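Local coordinates for lipoprotein (Bacillus anthracis, PDB 4JG9) that is of uncertain function, a putative lipoprotein of the DUF4871 family, probably tethered to the cell membrane through a lipid and possibly involved in lipid binding, at residues L149-L157 with Y166-E174. Numbering follows the deposited sequence.
Sequences LPSSGLWVL and YDQFVITAE
Leu157 and Ile171 meet at about a right angle; their branched chains suit the buried face they share with Trp155, Phe169 and Ala173. With CG1 between its backbone N and carbonyl carbon (chi1 59°), Ile171 sets that atom 3.9 Å from Leu157 CD1, while its CD1 meets Leu149 CD2 tip to tip. Ala173, small enough to fit beside an indole, sets CB 4.1 Å from Trp155 CD1. Leu149 CD1 lies over one face of that indole, toward its rim, while in the ring plane NE1 donates to Ser151 O (2.9 Å), satisfying the buried N-H and helping to fix the ring's rotation. On the opposite face of the hairpin, beta-branched Val156 and Val170 suit a buried non-hydrogen-bonded pair, and at the partly exposed next pair Leu154 CD2 lies 3.4 Å from the Thr172 hydroxyl OG1. Between these layers, paired backbone bonds join Gly153 with Ala173, Trp155 with Ile171 and Leu157 with Phe169. At Gly153's phi of 144° a CB would jam against Ser152 O. Farther along, Tyr166 and Asp167 are both set opposite Ile159, a classic beta bulge, and Asp167 salt-bridges Lys74. Strand 153-161 also pairs with strand 102-110, while Phe169 touches Met77 of strand 75-78 in the other sheet.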
# COMPACT_ATOMS: atom_id res chain seq x y z
N LEU A 149 -8.51 -6.83 7.62
CA LEU A 149 -9.34 -6.48 6.47
C LEU A 149 -10.26 -5.32 6.84
O LEU A 149 -10.84 -5.31 7.93
CB LEU A 149 -10.20 -7.66 6.02
CG LEU A 149 -9.58 -8.76 5.14
CD1 LEU A 149 -8.71 -8.12 4.07
CD2 LEU A 149 -8.80 -9.77 5.97
N PRO A 150 -10.39 -4.33 5.95
CA PRO A 150 -11.11 -3.09 6.25
C PRO A 150 -12.62 -3.23 6.40
O PRO A 150 -13.22 -2.37 7.04
CB PRO A 150 -10.79 -2.19 5.05
CG PRO A 150 -10.39 -3.12 3.96
CD PRO A 150 -9.74 -4.30 4.62
N SER A 151 -13.25 -4.26 5.83
CA SER A 151 -14.70 -4.38 5.98
C SER A 151 -15.12 -5.82 5.87
O SER A 151 -14.39 -6.65 5.33
CB SER A 151 -15.43 -3.52 4.94
OG SER A 151 -15.33 -4.09 3.64
N SER A 152 -16.32 -6.13 6.37
CA SER A 152 -16.81 -7.49 6.39
C SER A 152 -17.35 -7.93 5.03
O SER A 152 -17.96 -7.14 4.32
CB SER A 152 -17.91 -7.65 7.44
OG SER A 152 -19.09 -6.97 7.03
N GLY A 153 -17.13 -9.20 4.71
CA GLY A 153 -17.57 -9.76 3.45
C GLY A 153 -16.56 -10.77 2.95
O GLY A 153 -15.64 -11.15 3.68
N LEU A 154 -16.69 -11.16 1.69
CA LEU A 154 -15.73 -12.08 1.09
C LEU A 154 -14.57 -11.31 0.46
O LEU A 154 -14.75 -10.24 -0.16
CB LEU A 154 -16.42 -12.96 0.04
CG LEU A 154 -17.54 -13.91 0.53
CD1 LEU A 154 -18.26 -14.58 -0.63
CD2 LEU A 154 -16.95 -14.97 1.44
N TRP A 155 -13.37 -11.85 0.66
CA TRP A 155 -12.14 -11.29 0.15
C TRP A 155 -11.36 -12.41 -0.51
O TRP A 155 -11.28 -13.51 0.04
CB TRP A 155 -11.29 -10.72 1.29
CG TRP A 155 -11.87 -9.48 1.91
CD1 TRP A 155 -12.85 -9.42 2.86
CD2 TRP A 155 -11.51 -8.12 1.63
NE1 TRP A 155 -13.12 -8.11 3.18
CE2 TRP A 155 -12.31 -7.29 2.44
CE3 TRP A 155 -10.59 -7.53 0.76
CZ2 TRP A 155 -12.21 -5.90 2.41
CZ3 TRP A 155 -10.49 -6.14 0.73
CH2 TRP A 155 -11.30 -5.34 1.54
N VAL A 156 -10.79 -12.14 -1.68
CA VAL A 156 -9.87 -13.08 -2.29
C VAL A 156 -8.44 -12.70 -1.92
O VAL A 156 -8.07 -11.52 -1.92
CB VAL A 156 -10.04 -13.17 -3.83
CG1 VAL A 156 -9.75 -11.81 -4.49
CG2 VAL A 156 -9.14 -14.28 -4.41
N LEU A 157 -7.65 -13.71 -1.57
CA LEU A 157 -6.26 -13.48 -1.21
C LEU A 157 -5.34 -13.99 -2.31
O LEU A 157 -5.20 -15.20 -2.50
CB LEU A 157 -5.95 -14.21 0.09
CG LEU A 157 -6.12 -13.46 1.41
CD1 LEU A 157 -7.39 -12.66 1.43
CD2 LEU A 157 -6.10 -14.46 2.56
N TYR A 166 1.48 -17.45 -7.10
CA TYR A 166 1.55 -18.78 -6.53
C TYR A 166 0.18 -19.44 -6.51
O TYR A 166 -0.02 -20.50 -7.09
CB TYR A 166 2.12 -18.75 -5.11
CG TYR A 166 2.23 -20.14 -4.53
CD1 TYR A 166 3.21 -21.01 -4.98
CD2 TYR A 166 1.33 -20.60 -3.57
CE1 TYR A 166 3.31 -22.30 -4.48
CE2 TYR A 166 1.43 -21.89 -3.06
CZ TYR A 166 2.42 -22.73 -3.52
OH TYR A 166 2.54 -24.00 -3.04
N ASP A 167 -0.74 -18.81 -5.79
CA ASP A 167 -2.12 -19.27 -5.74
C ASP A 167 -3.03 -18.19 -5.17
O ASP A 167 -2.60 -17.05 -4.92
CB ASP A 167 -2.23 -20.55 -4.92
CG ASP A 167 -3.23 -21.54 -5.54
OD1 ASP A 167 -4.25 -21.06 -6.09
OD2 ASP A 167 -2.97 -22.77 -5.52
N GLN A 168 -4.29 -18.55 -4.97
CA GLN A 168 -5.27 -17.63 -4.41
C GLN A 168 -6.37 -18.41 -3.70
O GLN A 168 -6.62 -19.57 -4.02
CB GLN A 168 -5.88 -16.79 -5.53
CG GLN A 168 -6.87 -17.53 -6.41
CD GLN A 168 -7.27 -16.75 -7.66
OE1 GLN A 168 -7.93 -17.29 -8.55
NE2 GLN A 168 -6.85 -15.49 -7.75
N PHE A 169 -7.00 -17.80 -2.70
CA PHE A 169 -8.21 -18.39 -2.12
C PHE A 169 -9.06 -17.34 -1.43
O PHE A 169 -8.60 -16.23 -1.16
CB PHE A 169 -7.90 -19.60 -1.22
CG PHE A 169 -7.09 -19.28 0.00
CD1 PHE A 169 -7.71 -18.93 1.19
CD2 PHE A 169 -5.72 -19.34 -0.04
CE1 PHE A 169 -6.96 -18.63 2.33
CE2 PHE A 169 -4.96 -19.04 1.09
CZ PHE A 169 -5.59 -18.69 2.27
N VAL A 170 -10.32 -17.69 -1.16
CA VAL A 170 -11.28 -16.74 -0.63
C VAL A 170 -11.55 -16.97 0.85
O VAL A 170 -11.71 -18.11 1.29
CB VAL A 170 -12.61 -16.81 -1.43
CG1 VAL A 170 -13.69 -15.99 -0.77
CG2 VAL A 170 -12.38 -16.33 -2.85
N ILE A 171 -11.59 -15.89 1.62
CA ILE A 171 -11.88 -15.99 3.04
C ILE A 171 -13.05 -15.09 3.37
O ILE A 171 -13.46 -14.26 2.55
CB ILE A 171 -10.65 -15.61 3.91
CG1 ILE A 171 -10.20 -14.18 3.59
CG2 ILE A 171 -9.49 -16.56 3.64
CD1 ILE A 171 -10.31 -13.27 4.74
N THR A 172 -13.61 -15.26 4.57
CA THR A 172 -14.73 -14.45 5.02
C THR A 172 -14.29 -13.55 6.17
O THR A 172 -13.66 -14.02 7.11
CB THR A 172 -15.88 -15.31 5.53
OG1 THR A 172 -16.26 -16.25 4.52
CG2 THR A 172 -17.07 -14.44 5.90
N ALA A 173 -14.62 -12.28 6.09
CA ALA A 173 -14.41 -11.40 7.22
C ALA A 173 -15.76 -11.08 7.83
O ALA A 173 -16.71 -10.73 7.13
CB ALA A 173 -13.69 -10.11 6.80
N GLU A 174 -15.83 -11.18 9.15
CA GLU A 174 -17.06 -10.93 9.88
C GLU A 174 -17.09 -9.49 10.36
O GLU A 174 -18.14 -8.96 10.70
CB GLU A 174 -17.17 -11.90 11.05
CG GLU A 174 -17.37 -13.34 10.64
CD GLU A 174 -16.94 -14.32 11.71
OE1 GLU A 174 -17.41 -14.20 12.86
OE2 GLU A 174 -16.14 -15.23 11.39
OXT GLU A 174 -16.05 -8.82 10.42